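Lipase-esterase related protein (PDB 3E0X) is of unknown function but has an alpha/beta hydrolase fold and is probably a hydrolase. Local coordinates at residues 26-31 with 46-51. Residues are numbered along the deposited sequence; the frame is centred on the assembly and turned at random. Where two conformers were deposited one is given.
Sequences GCNLKI and LLDLKG
D48 and L29 meet through one nearly linear hydrogen bond: L29 N donates to D48 OD1 over 2.8 Å with an N-H...O angle of 167°, and the donor lies almost on the extension of the carboxylate C-O bond. D48 OD1 is also met by N28 CB and L29 CG, each at 3.3 Å. With L29 CG between its own backbone N and carbonyl carbon (chi1 62°), the isobutyl group folds back over the carboxylate. CD2 of L29 then reaches L46 O at 3.4 Å, while L29 CB rests against L46 CB at 3.9 Å. This is the tight part, where residues 46-48 face the loop that follows strand 18-22, the parallel neighbour of strand 43-47 in the sheet of the alpha/beta hydrolase fold; V8 of strand 7-11 also touches L29. The other side is looser: L29 is partly exposed, and K30 is exposed, its CB directed away from 46-51 and its NZ bonded to T160 O.

N28 shapes the turn. In one of its two modelled conformers, its OD1 accepts from K30 N at 3.1 Å, in the carbonyl plane and on a lone pair, which makes an Asx turn where the 3-10 turn begins at L29. The amide end leads away from D48, its ND2 bonding E162 OE2 and T160 O. Next to it, C27 touches the bound ortho-xylene. Since D48 OD2 accepts from E54 N, both carboxylate oxygens receive backbone N-H groups, a pattern consistent with an ionised aspartate that ties the pocket-side loop to the chain around D48.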
loop_
_atom_site.group_PDB
_atom_site.type_symbol
_atom_site.label_atom_id
_atom_site.label_comp_id
_atom_site.label_asym_id
_atom_site.label_seq_id
_atom_site.Cartn_x
_atom_site.Cartn_y
_atom_site.Cartn_z
ATOM N N GLY A 26 1.688 -2.205 9.616
ATOM C CA GLY A 26 1.950 -1.503 10.873
ATOM C C GLY A 26 1.644 -0.015 10.822
ATOM O O GLY A 26 2.031 0.742 11.734
ATOM N N CYS A 27 0.987 0.444 9.759
ATOM C CA CYS A 27 0.611 1.853 9.708
ATOM C C CYS A 27 -0.874 2.012 9.450
ATOM O O CYS A 27 -1.623 1.124 9.763
ATOM C CB CYS A 27 1.510 2.678 8.797
ATOM S SG CYS A 27 1.626 2.108 7.129
ATOM N N ASN A 28 -1.277 3.179 8.980
ATOM C CA ASN A 28 -2.681 3.501 8.788
ATOM C C ASN A 28 -2.773 4.569 7.702
ATOM O O ASN A 28 -1.773 4.901 7.075
ATOM C CB ASN A 28 -3.264 3.993 10.109
ATOM C CG ASN A 28 -2.361 4.989 10.785
ATOM O OD1 ASN A 28 -2.086 6.064 10.242
ATOM N ND2 ASN A 28 -1.873 4.633 11.972
ATOM N N LEU A 29 -3.970 5.109 7.456
ATOM C CA LEU A 29 -4.116 6.032 6.324
ATOM C C LEU A 29 -3.283 7.311 6.489
ATOM O O LEU A 29 -3.043 8.020 5.514
ATOM C CB LEU A 29 -5.606 6.398 6.105
ATOM C CG LEU A 29 -6.314 7.130 7.243
ATOM C CD1 LEU A 29 -6.067 8.642 7.215
ATOM C CD2 LEU A 29 -7.831 6.879 7.195
ATOM N N LYS A 30 -2.853 7.605 7.722
ATOM C CA LYS A 30 -2.053 8.798 8.012
ATOM C C LYS A 30 -0.733 8.836 7.236
ATOM O O LYS A 30 -0.141 9.906 7.031
ATOM C CB LYS A 30 -1.776 8.900 9.522
ATOM C CG LYS A 30 -3.040 9.050 10.396
ATOM C CD LYS A 30 -2.744 8.978 11.918
ATOM C CE LYS A 30 -2.076 7.658 12.347
ATOM N NZ LYS A 30 -1.561 7.579 13.771
ATOM N N ILE A 31 -0.261 7.662 6.803
ATOM C CA ILE A 31 1.027 7.562 6.129
ATOM C C ILE A 31 1.014 8.267 4.772
ATOM O O ILE A 31 2.077 8.606 4.230
ATOM C CB ILE A 31 1.471 6.068 5.979
ATOM C CG1 ILE A 31 3.000 5.963 5.773
ATOM C CG2 ILE A 31 0.676 5.339 4.842
ATOM C CD1 ILE A 31 3.836 6.427 6.953
ATOM N N LEU A 46 -9.087 7.504 1.523
ATOM C CA LEU A 46 -7.964 6.849 2.211
ATOM C C LEU A 46 -8.541 5.938 3.264
ATOM O O LEU A 46 -9.232 6.397 4.151
ATOM C CB LEU A 46 -6.996 7.888 2.811
ATOM C CG LEU A 46 -6.488 8.790 1.666
ATOM C CD1 LEU A 46 -7.246 10.099 1.648
ATOM C CD2 LEU A 46 -4.974 8.998 1.682
ATOM N N LEU A 47 -8.283 4.634 3.147
ATOM C CA LEU A 47 -8.866 3.581 3.969
ATOM C C LEU A 47 -8.000 3.246 5.188
ATOM O O LEU A 47 -6.777 3.192 5.037
ATOM C CB LEU A 47 -8.921 2.326 3.082
ATOM C CG LEU A 47 -10.009 1.278 3.235
ATOM C CD1 LEU A 47 -11.369 1.951 3.350
ATOM C CD2 LEU A 47 -9.978 0.284 2.063
ATOM N N ASP A 48 -8.596 2.970 6.340
ATOM C CA ASP A 48 -7.869 2.265 7.405
ATOM C C ASP A 48 -8.234 0.785 7.317
ATOM O O ASP A 48 -9.425 0.401 7.385
ATOM C CB ASP A 48 -8.246 2.803 8.797
ATOM C CG ASP A 48 -7.450 4.044 9.212
ATOM O OD1 ASP A 48 -6.291 4.225 8.771
ATOM O OD2 ASP A 48 -7.983 4.821 10.041
ATOM N N LEU A 49 -7.228 -0.065 7.157
ATOM C CA LEU A 49 -7.493 -1.506 7.153
ATOM C C LEU A 49 -7.960 -1.950 8.537
ATOM O O LEU A 49 -7.648 -1.321 9.536
ATOM C CB LEU A 49 -6.235 -2.300 6.747
ATOM C CG LEU A 49 -5.702 -2.049 5.330
ATOM C CD1 LEU A 49 -4.320 -2.695 5.147
ATOM C CD2 LEU A 49 -6.742 -2.574 4.325
ATOM N N LYS A 50 -8.688 -3.052 8.595
ATOM C CA LYS A 50 -9.238 -3.538 9.858
ATOM C C LYS A 50 -8.130 -3.674 10.889
ATOM O O LYS A 50 -7.045 -4.208 10.614
ATOM C CB LYS A 50 -9.953 -4.872 9.607
ATOM C CG LYS A 50 -10.696 -5.506 10.804
ATOM C CD LYS A 50 -11.576 -6.705 10.282
ATOM C CE LYS A 50 -12.086 -7.589 11.365
ATOM N NZ LYS A 50 -11.205 -8.731 11.626
ATOM N N GLY A 51 -8.412 -3.161 12.081
ATOM C CA GLY A 51 -7.455 -3.193 13.173
ATOM C C GLY A 51 -6.384 -2.109 13.167
ATOM O O GLY A 51 -5.524 -2.089 14.050
#